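Local structure of putative sensory box/GGDEF family protein (Vibrio parahaemolyticus, 3LID) at residues Leu181-Ser184 against Phe189-Glu192; Leu193-His196 against Tyr200-Ser203; Asn221-Asn224 against Ile229-Arg232; Ser251-Lys254 against Pro260-Leu263. The protein is probably a membrane-bound diguanylate cyclase that makes cyclic di-GMP from GTP, and the part described here is its extracellular double-PDC (Cache) sensor domain. All coordinates share one frame; numbering follows the deposited sequence.

Interaction 1: Leu181-Ser184 against Phe189-Glu192; sequences LNYS and FHIE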
loop_
_atom_site.group_PDB
_atom_site.type_symbol
_atom_site.label_atom_id
_atom_site.label_comp_id
_atom_site.label_asym_id
_atom_site.label_seq_id
_atom_site.Cartn_x
_atom_site.Cartn_y
_atom_site.Cartn_z
ATOM N N LEU A 181 1.532 -1.150 -10.192
ATOM C CA LEU A 181 0.595 -0.165 -10.696
ATOM C C LEU A 181 1.265 1.124 -11.200
ATOM O O LEU A 181 0.621 1.899 -11.939
ATOM C CB LEU A 181 -0.473 0.218 -9.683
ATOM C CG LEU A 181 -1.319 -0.984 -9.239
ATOM C CD1 LEU A 181 -2.321 -0.496 -8.201
ATOM C CD2 LEU A 181 -1.942 -1.570 -10.435
ATOM N N ASN A 182 2.442 1.427 -10.699
ATOM C CA ASN A 182 2.896 2.844 -10.793
ATOM C C ASN A 182 3.769 3.144 -12.023
ATOM O O ASN A 182 4.275 4.275 -12.131
ATOM C CB ASN A 182 3.660 3.299 -9.580
ATOM C CG ASN A 182 2.808 3.352 -8.356
ATOM O OD1 ASN A 182 1.583 3.150 -8.428
ATOM N ND2 ASN A 182 3.472 3.505 -7.179
ATOM N N TYR A 183 3.914 2.190 -12.922
ATOM C CA TYR A 183 4.573 2.545 -14.220
ATOM C C TYR A 183 3.676 2.136 -15.344
ATOM O O TYR A 183 3.119 1.025 -15.339
ATOM C CB TYR A 183 5.907 1.818 -14.314
ATOM C CG TYR A 183 6.543 2.122 -15.638
ATOM C CD1 TYR A 183 6.953 3.425 -15.925
ATOM C CD2 TYR A 183 6.680 1.131 -16.589
ATOM C CE1 TYR A 183 7.519 3.740 -17.222
ATOM C CE2 TYR A 183 7.258 1.422 -17.870
ATOM C CZ TYR A 183 7.650 2.732 -18.142
ATOM O OH TYR A 183 8.165 3.050 -19.402
ATOM N N SER A 184 3.521 3.028 -16.329
ATOM C CA SER A 184 2.699 2.740 -17.500
ATOM C C SER A 184 3.617 2.638 -18.710
ATOM O O SER A 184 4.231 3.613 -19.095
ATOM C CB SER A 184 1.745 3.890 -17.782
ATOM O OG SER A 184 1.134 3.715 -19.061
ATOM N N PHE A 189 5.016 6.814 -18.100
ATOM C CA PHE A 189 5.048 7.676 -16.967
ATOM C C PHE A 189 5.291 6.843 -15.657
ATOM O O PHE A 189 4.757 5.742 -15.546
ATOM C CB PHE A 189 3.676 8.298 -16.771
ATOM C CG PHE A 189 3.364 9.440 -17.681
ATOM C CD1 PHE A 189 4.248 10.508 -17.831
ATOM C CD2 PHE A 189 2.139 9.464 -18.341
ATOM C CE1 PHE A 189 3.869 11.620 -18.652
ATOM C CE2 PHE A 189 1.777 10.573 -19.186
ATOM C CZ PHE A 189 2.621 11.626 -19.298
ATOM N N HIS A 190 6.024 7.438 -14.731
ATOM C CA HIS A 190 6.165 6.893 -13.349
ATOM C C HIS A 190 5.281 7.646 -12.388
ATOM O O HIS A 190 5.373 8.858 -12.284
ATOM C CB HIS A 190 7.586 6.970 -12.903
ATOM C CG HIS A 190 8.510 6.055 -13.666
ATOM N ND1 HIS A 190 8.755 4.747 -13.279
ATOM C CD2 HIS A 190 9.247 6.258 -14.794
ATOM C CE1 HIS A 190 9.622 4.191 -14.123
ATOM N NE2 HIS A 190 9.921 5.083 -15.059
ATOM N N ILE A 191 4.424 6.934 -11.647
ATOM C CA ILE A 191 3.607 7.671 -10.707
ATOM C C ILE A 191 4.264 7.535 -9.350
ATOM O O ILE A 191 4.631 6.425 -8.975
ATOM C CB ILE A 191 2.164 7.150 -10.712
ATOM C CG1 ILE A 191 1.536 7.416 -12.074
ATOM C CG2 ILE A 191 1.330 7.694 -9.440
ATOM C CD1 ILE A 191 0.147 7.012 -12.184
ATOM N N GLU A 192 4.444 8.619 -8.647
ATOM C CA GLU A 192 4.987 8.584 -7.294
ATOM C C GLU A 192 3.794 8.667 -6.352
ATOM O O GLU A 192 2.748 9.264 -6.695
ATOM C CB GLU A 192 5.935 9.792 -7.047
ATOM C CG GLU A 192 7.240 9.600 -7.810
ATOM C CD GLU A 192 8.135 10.832 -7.771
ATOM O OE1 GLU A 192 7.699 11.871 -8.291
ATOM O OE2 GLU A 192 9.249 10.760 -7.225
#

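Interaction 2: Leu193-His196 against Tyr200-Ser203; sequences LVKH and YIAS. With EDO (1,2-ethanediol), chain H.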
loop_
_atom_site.group_PDB
_atom_site.type_symbol
_atom_site.label_atom_id
_atom_site.label_comp_id
_atom_site.label_asym_id
_atom_site.label_seq_id
_atom_site.Cartn_x
_atom_site.Cartn_y
_atom_site.Cartn_z
ATOM N N LEU A 193 3.930 8.105 -5.140
ATOM C CA LEU A 193 2.877 8.284 -4.163
ATOM C C LEU A 193 3.413 9.125 -3.033
ATOM O O LEU A 193 4.457 8.809 -2.439
ATOM C CB LEU A 193 2.487 6.892 -3.502
ATOM C CG LEU A 193 2.008 5.869 -4.545
ATOM C CD1 LEU A 193 1.735 4.485 -3.773
ATOM C CD2 LEU A 193 0.710 6.377 -5.160
ATOM N N VAL A 194 2.690 10.166 -2.715
ATOM C CA VAL A 194 2.997 11.131 -1.668
ATOM C C VAL A 194 1.925 11.134 -0.693
ATOM O O VAL A 194 0.734 11.337 -1.013
ATOM C CB VAL A 194 3.183 12.581 -2.313
ATOM C CG1 VAL A 194 3.453 13.578 -1.203
ATOM C CG2 VAL A 194 4.379 12.518 -3.240
ATOM N N LYS A 195 2.273 10.969 0.602
ATOM C CA LYS A 195 1.248 10.918 1.608
ATOM C C LYS A 195 0.697 12.276 1.979
ATOM O O LYS A 195 1.240 13.316 1.582
ATOM C CB LYS A 195 1.868 10.353 2.920
ATOM C CG LYS A 195 2.234 8.857 2.649
ATOM C CD LYS A 195 2.526 8.232 4.071
ATOM C CE LYS A 195 3.860 8.833 4.579
ATOM N NZ LYS A 195 4.189 8.167 6.009
ATOM N N HIS A 196 -0.350 12.260 2.751
ATOM C CA HIS A 196 -1.006 13.483 3.223
ATOM C C HIS A 196 -0.017 14.396 3.961
ATOM O O HIS A 196 -0.147 15.678 3.954
ATOM C CB HIS A 196 -2.104 13.010 4.174
ATOM C CG HIS A 196 -2.822 14.100 4.879
ATOM N ND1 HIS A 196 -3.507 15.088 4.204
ATOM C CD2 HIS A 196 -2.996 14.341 6.205
ATOM C CE1 HIS A 196 -4.044 15.914 5.082
ATOM N NE2 HIS A 196 -3.757 15.485 6.300
ATOM N N TYR A 200 7.254 10.841 0.669
ATOM C CA TYR A 200 7.091 9.876 -0.425
ATOM C C TYR A 200 7.077 8.446 0.069
ATOM O O TYR A 200 7.952 8.065 0.898
ATOM C CB TYR A 200 8.242 9.990 -1.375
ATOM C CG TYR A 200 8.166 11.248 -2.257
ATOM C CD1 TYR A 200 7.849 11.144 -3.592
ATOM C CD2 TYR A 200 8.540 12.512 -1.733
ATOM C CE1 TYR A 200 7.793 12.290 -4.447
ATOM C CE2 TYR A 200 8.470 13.663 -2.576
ATOM C CZ TYR A 200 8.139 13.514 -3.902
ATOM O OH TYR A 200 8.140 14.659 -4.721
ATOM N N ILE A 201 6.127 7.648 -0.438
ATOM C CA ILE A 201 6.168 6.196 -0.115
ATOM C C ILE A 201 6.342 5.366 -1.367
ATOM O O ILE A 201 6.430 4.115 -1.294
ATOM C CB ILE A 201 4.936 5.748 0.657
ATOM C CG1 ILE A 201 3.637 6.086 -0.089
ATOM C CG2 ILE A 201 4.910 6.358 2.057
ATOM C CD1 ILE A 201 2.446 5.396 0.580
ATOM N N ALA A 202 6.385 5.984 -2.551
ATOM C CA ALA A 202 6.777 5.244 -3.717
ATOM C C ALA A 202 7.333 6.198 -4.741
ATOM O O ALA A 202 6.778 7.289 -4.944
ATOM C CB ALA A 202 5.540 4.486 -4.319
ATOM N N SER A 203 8.391 5.753 -5.426
ATOM C CA SER A 203 9.056 6.592 -6.407
ATOM C C SER A 203 10.032 5.750 -7.234
ATOM O O SER A 203 10.602 4.790 -6.690
ATOM C CB SER A 203 9.780 7.742 -5.686
ATOM O OG SER A 203 10.477 8.539 -6.617
HETATM C C1 EDO H . 6.811 5.710 6.109
HETATM O O1 EDO H . 6.806 6.910 5.238
HETATM C C2 EDO H . 5.729 4.770 5.615
HETATM O O2 EDO H . 4.447 5.346 5.904
#

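Interaction 3: Asn221-Asn224 against Ile229-Arg232; sequences NFSN and IWPR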
loop_
_atom_site.group_PDB
_atom_site.type_symbol
_atom_site.label_atom_id
_atom_site.label_comp_id
_atom_site.label_asym_id
_atom_site.label_seq_id
_atom_site.Cartn_x
_atom_site.Cartn_y
_atom_site.Cartn_z
ATOM N N ASN A 221 10.289 16.159 1.199
ATOM C CA ASN A 221 8.893 16.334 1.474
ATOM C C ASN A 221 8.375 17.239 0.340
ATOM O O ASN A 221 9.058 18.217 -0.054
ATOM C CB ASN A 221 8.643 16.963 2.830
ATOM C CG ASN A 221 7.184 17.010 3.170
ATOM O OD1 ASN A 221 6.391 17.734 2.537
ATOM N ND2 ASN A 221 6.772 16.217 4.177
ATOM N N PHE A 222 7.236 16.856 -0.242
ATOM C CA PHE A 222 6.734 17.590 -1.386
ATOM C C PHE A 222 6.530 19.077 -1.022
ATOM O O PHE A 222 6.725 19.957 -1.871
ATOM C CB PHE A 222 5.392 17.014 -1.813
ATOM C CG PHE A 222 5.022 17.424 -3.222
ATOM C CD1 PHE A 222 5.332 16.653 -4.300
ATOM C CD2 PHE A 222 4.355 18.654 -3.405
ATOM C CE1 PHE A 222 4.949 17.034 -5.634
ATOM C CE2 PHE A 222 3.966 19.068 -4.697
ATOM C CZ PHE A 222 4.261 18.252 -5.809
ATOM N N SER A 223 6.153 19.325 0.193
ATOM C CA SER A 223 5.894 20.721 0.597
ATOM C C SER A 223 7.182 21.549 0.679
ATOM O O SER A 223 7.135 22.776 0.576
ATOM C CB SER A 223 5.132 20.801 1.880
ATOM O OG SER A 223 5.982 20.490 2.995
ATOM N N ASN A 224 8.308 20.892 0.901
ATOM C CA ASN A 224 9.610 21.572 0.928
ATOM C C ASN A 224 10.129 21.677 -0.474
ATOM O O ASN A 224 10.741 22.678 -0.864
ATOM C CB ASN A 224 10.569 20.704 1.765
ATOM C CG ASN A 224 11.924 21.311 1.927
ATOM O OD1 ASN A 224 12.043 22.464 2.405
ATOM N ND2 ASN A 224 12.978 20.526 1.627
ATOM N N ILE A 229 3.397 24.443 -5.270
ATOM C CA ILE A 229 2.561 23.411 -5.947
ATOM C C ILE A 229 1.804 22.562 -4.910
ATOM O O ILE A 229 0.658 22.158 -5.146
ATOM C CB ILE A 229 3.352 22.574 -6.949
ATOM C CG1 ILE A 229 4.021 23.475 -8.058
ATOM C CG2 ILE A 229 2.488 21.472 -7.573
ATOM C CD1 ILE A 229 4.887 22.747 -8.905
ATOM N N TRP A 230 2.411 22.398 -3.750
ATOM C CA TRP A 230 1.751 21.650 -2.644
ATOM C C TRP A 230 0.308 21.993 -2.324
ATOM O O TRP A 230 -0.531 21.110 -2.257
ATOM C CB TRP A 230 2.670 21.597 -1.414
ATOM C CG TRP A 230 2.169 20.853 -0.219
ATOM C CD1 TRP A 230 2.046 21.324 1.044
ATOM C CD2 TRP A 230 1.903 19.415 -0.153
ATOM N NE1 TRP A 230 1.623 20.314 1.892
ATOM C CE2 TRP A 230 1.596 19.125 1.194
ATOM C CE3 TRP A 230 1.892 18.373 -1.118
ATOM C CZ2 TRP A 230 1.216 17.838 1.635
ATOM C CZ3 TRP A 230 1.533 17.091 -0.693
ATOM C CH2 TRP A 230 1.221 16.836 0.677
ATOM N N PRO A 231 -0.070 23.288 -2.197
ATOM C CA PRO A 231 -1.462 23.588 -1.986
ATOM C C PRO A 231 -2.421 23.046 -3.047
ATOM O O PRO A 231 -3.566 22.730 -2.732
ATOM C CB PRO A 231 -1.489 25.185 -2.003
ATOM C CG PRO A 231 -0.129 25.517 -1.509
ATOM C CD PRO A 231 0.777 24.533 -2.297
ATOM N N ARG A 232 -1.986 22.983 -4.299
ATOM C CA ARG A 232 -2.845 22.505 -5.367
ATOM C C ARG A 232 -3.034 20.991 -5.100
ATOM O O ARG A 232 -4.111 20.446 -5.288
ATOM C CB ARG A 232 -2.150 22.725 -6.727
ATOM C CG ARG A 232 -1.702 24.287 -7.002
ATOM C CD ARG A 232 -2.910 25.208 -7.316
ATOM N NE ARG A 232 -2.399 26.603 -7.524
ATOM C CZ ARG A 232 -1.979 27.435 -6.554
ATOM N NH1 ARG A 232 -2.066 27.061 -5.295
ATOM N NH2 ARG A 232 -1.446 28.643 -6.835
#

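Interaction 4: Ser251-Lys254 against Pro260-Leu263; sequences SSIK and PLHL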
loop_
_atom_site.group_PDB
_atom_site.type_symbol
_atom_site.label_atom_id
_atom_site.label_comp_id
_atom_site.label_asym_id
_atom_site.label_seq_id
_atom_site.Cartn_x
_atom_site.Cartn_y
_atom_site.Cartn_z
ATOM N N SER A 251 -3.050 14.130 -8.629
ATOM C CA SER A 251 -4.419 13.794 -8.381
ATOM C C SER A 251 -4.403 13.189 -6.964
ATOM O O SER A 251 -3.321 12.977 -6.388
ATOM C CB SER A 251 -4.990 12.800 -9.393
ATOM O OG SER A 251 -4.267 11.582 -9.241
ATOM N N SER A 252 -5.570 12.919 -6.440
ATOM C CA SER A 252 -5.698 12.334 -5.066
ATOM C C SER A 252 -6.683 11.183 -5.046
ATOM O O SER A 252 -7.745 11.266 -5.718
ATOM C CB SER A 252 -6.070 13.398 -4.028
ATOM O OG SER A 252 -5.083 14.413 -4.027
ATOM N N ILE A 253 -6.369 10.152 -4.235
ATOM C CA ILE A 253 -7.406 9.109 -4.021
ATOM C C ILE A 253 -7.471 8.864 -2.576
ATOM O O ILE A 253 -6.624 9.407 -1.807
ATOM C CB ILE A 253 -7.042 7.791 -4.670
ATOM C CG1 ILE A 253 -5.737 7.287 -4.114
ATOM C CG2 ILE A 253 -7.042 8.003 -6.231
ATOM C CD1 ILE A 253 -5.273 5.854 -4.788
ATOM N N LYS A 254 -8.521 8.111 -2.182
ATOM C CA LYS A 254 -8.547 7.665 -0.800
ATOM C C LYS A 254 -8.415 6.144 -0.872
ATOM O O LYS A 254 -9.283 5.508 -1.452
ATOM C CB LYS A 254 -9.811 8.097 -0.084
ATOM C CG LYS A 254 -9.665 9.620 0.246
ATOM C CD LYS A 254 -10.815 10.112 1.090
ATOM C CE LYS A 254 -10.828 11.638 1.249
ATOM N NZ LYS A 254 -9.469 12.133 1.512
ATOM N N PRO A 260 -6.214 11.365 2.320
ATOM C CA PRO A 260 -5.846 11.257 0.924
ATOM C C PRO A 260 -4.441 10.706 0.701
ATOM O O PRO A 260 -3.545 10.880 1.540
ATOM C CB PRO A 260 -5.913 12.718 0.406
ATOM C CG PRO A 260 -5.641 13.510 1.613
ATOM C CD PRO A 260 -6.261 12.785 2.788
ATOM N N LEU A 261 -4.275 10.074 -0.458
ATOM C CA LEU A 261 -2.992 9.621 -0.973
ATOM C C LEU A 261 -2.827 10.367 -2.283
ATOM O O LEU A 261 -3.742 10.389 -3.098
ATOM C CB LEU A 261 -3.013 8.104 -1.283
ATOM C CG LEU A 261 -1.651 7.591 -1.779
ATOM C CD1 LEU A 261 -0.520 7.738 -0.760
ATOM C CD2 LEU A 261 -1.901 6.057 -2.026
ATOM N N HIS A 262 -1.692 11.013 -2.470
ATOM C CA HIS A 262 -1.560 11.873 -3.708
ATOM C C HIS A 262 -0.731 11.167 -4.718
ATOM O O HIS A 262 0.328 10.621 -4.416
ATOM C CB HIS A 262 -0.877 13.198 -3.310
ATOM C CG HIS A 262 -1.587 13.901 -2.200
ATOM N ND1 HIS A 262 -2.872 14.406 -2.341
ATOM C CD2 HIS A 262 -1.191 14.230 -0.934
ATOM C CE1 HIS A 262 -3.241 15.003 -1.218
ATOM N NE2 HIS A 262 -2.243 14.928 -0.351
ATOM N N LEU A 263 -1.218 11.116 -5.958
ATOM C CA LEU A 263 -0.496 10.425 -6.995
ATOM C C LEU A 263 0.135 11.571 -7.831
ATOM O O LEU A 263 -0.558 12.509 -8.213
ATOM C CB LEU A 263 -1.450 9.648 -7.920
ATOM C CG LEU A 263 -1.953 8.280 -7.377
ATOM C CD1 LEU A 263 -2.487 8.366 -5.951
ATOM C CD2 LEU A 263 -3.092 7.832 -8.352
#

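Interaction 1: Leu181-Ser184 against Phe189-Glu192
Asn182 and Ile191 make the closest backbone bond of a short antiparallel beta hairpin, whose short, weakly bonded strand 183-184 lies against strand 189-195 in a sheet of the Cache-type sensor domain. Ile191 N donates to Asn182 O over 2.7 Å, lying in the carbonyl plane with an almost straight N-H...O angle of 172°. The same oxygen also receives a CA-H...O contact from His190. Two residues nearer the turn, Ser184 N gives its hydrogen to Phe189 O at 3.1 Å, and the return bond from Phe189 N to Ser184 O is weak. Three side-chain polar atoms find partners outside the two segments: Asn182 OD1 in Tyr30 OH of helix 9-45, Tyr183 OH in Asp188 OD1 of the turn, and Ser184 OG in Arg187 N. Ile191 and Phe189 pack against helix 9-45 and strand 260-268, whereas Tyr183 and His190 sit on the exposed face as a non-hydrogen-bonded pair. With CG of Tyr183 anti to the backbone N (chi1 178°), its ring reaches over the imidazole, the two planes inclined at 34°. Tyr183 CD1 comes over the centre of the His190 ring and is 3.3 Å from His190 CE1.

Interaction 2: Leu193-His196 against Tyr200-Ser203
A classic beta bulge interrupts the antiparallel hairpin of strands 189-195 and 200-202, with Ile201 and Ala202 both facing Leu193. Leu193 N donates to Ala202 O at 3.0 Å, and Leu193 O accepts from Ile201 N at 2.9 Å and, weakly, from Ala202 N. The extra residue shifts the register by one, leaving Val194 beside Tyr200 as a non-hydrogen-bonded pair. These two side chains run alongside each other in the same direction: Val194 CG2, anti to its carbonyl carbon, sets a CH-pi contact over one face of the Tyr200 ring, 3.8 Å from the centroid and displaced toward the rim. On the other face of the hairpin, Leu193 CG packs on Ala202 CB at 3.8 Å. Lys195 crosses Ile201 at about a right angle, its CD lying 3.6 Å from Ile201 CG2. A bend at chi3 (-71°) turns the end of the lysine so that NZ bonds both hydroxyls of a 1,2-ethanediol, probably from the crystallisation liquor, and forms a salt bridge with Asp212. Strand 260-268 flanks strand 189-195, helix 222-225 packs on Val194 and Tyr200, and Ser178 of helix 174-181 touches Leu193 and Ala202.

Interaction 3: Asn221-Asn224 against Ile229-Arg232
Trp230 lays one face of its indole against Ser223 and turns its benzo side to Phe222, joining the first turns of two short helices, 222-225 and 230-234, in the sensor domain. Ser223 CB stands over the five-membered ring in a CH-pi contact, 3.5 Å from the centroid and 21° off the ring normal; its closest indole atom is Trp230 CD1, 3.2 Å from Ser223 CB. The Phe222 and Trp230 rings meet obliquely, their planes at 44°, with Phe222 CD2 3.4 Å from Trp230 CE3. Both aromatic side chains extend with CG anti to the backbone N (chi1 -162° for Phe222), which carries each ring toward the opposite segment. Ile229 CG2 then meets the phenyl edge, 4.0 Å from Phe222 CE2. Asn221, the N-cap, holds the serine in place: its OD1 accepts from Ser223 N in the carbonyl plane, on a lone pair, and from Ser223 OG, which lies above that plane, each at 2.8 Å. Beyond the pair, Val194 touches both aromatic side chains and Ile248 packs on Phe222 and Ile229. The two segments therefore meet through apolar and CH-pi contacts, while the N-H and hydroxyl of Ser223 are spent on the Asn221 cap of their own helix.

Interaction 4: Ser251-Lys254 against Pro260-Leu263
Strands 251-254 and 260-263 run antiparallel as a twisted beta hairpin in a sheet of the Cache-type sensor domain; the axes of these short segments approach to 4.5 Å, with their N-to-C directions at 144°. Two hydrogen-bonded pairs hold it. Ser251 and Leu263 exchange bonds in both directions, the closer from Leu263 N to Ser251 O at 2.8 Å. Ile253 and Leu261 do the same along straighter paths, and Leu261 N reaches Ile253 O with an N-H...O angle of 171°. The face that carries Ser251, Ile253, Leu261 and Leu263 is turned partly to helix 9-45, where Leu23 touches Ser251 and Leu263, and Tyr30 touches Ile253. Here the ends of Ile253 and Leu263 meet at about a right angle, Ile253 CG1 being 3.9 Å from Leu263 CD1. Near the turn, Lys254 lies alongside Pro260 and brings NZ within 3.5 Å of Pro260 CD. Ser252 and His262 form the non-hydrogen-bonded pair on the other face, where the imidazole also meets the Trp230 ring at a steep angle. Ser252 OG, placed anti to its carbonyl carbon (chi1 -58°), sits in the imidazole plane and accepts a 2.8 Å hydrogen bond from His262 ND1.

Overall arrangement
Interactions 1, 2 and 4 belong to one antiparallel sheet, with strand 189-195 shared by the first two and bordered by strand 260-268 of interaction 4. Interactions 2 and 4 have centres about 9 Å apart and are joined where His262 N approaches Val194 O at 2.8 Å, probably a hydrogen bond. Glu192 OE2 of interaction 1 probably bonds Ser203 OG of interaction 2 at 2.6 Å, and Ile191 packs on Leu263 of interaction 4. The helical pair of interaction 3 packs against part of this sheet, Trp230 touching His196 and His262. Interactions 1 and 3 do not touch, their nearest atoms about 6 Å apart. The ethanediol lies at interaction 2, held also by Asp212 and Ile135.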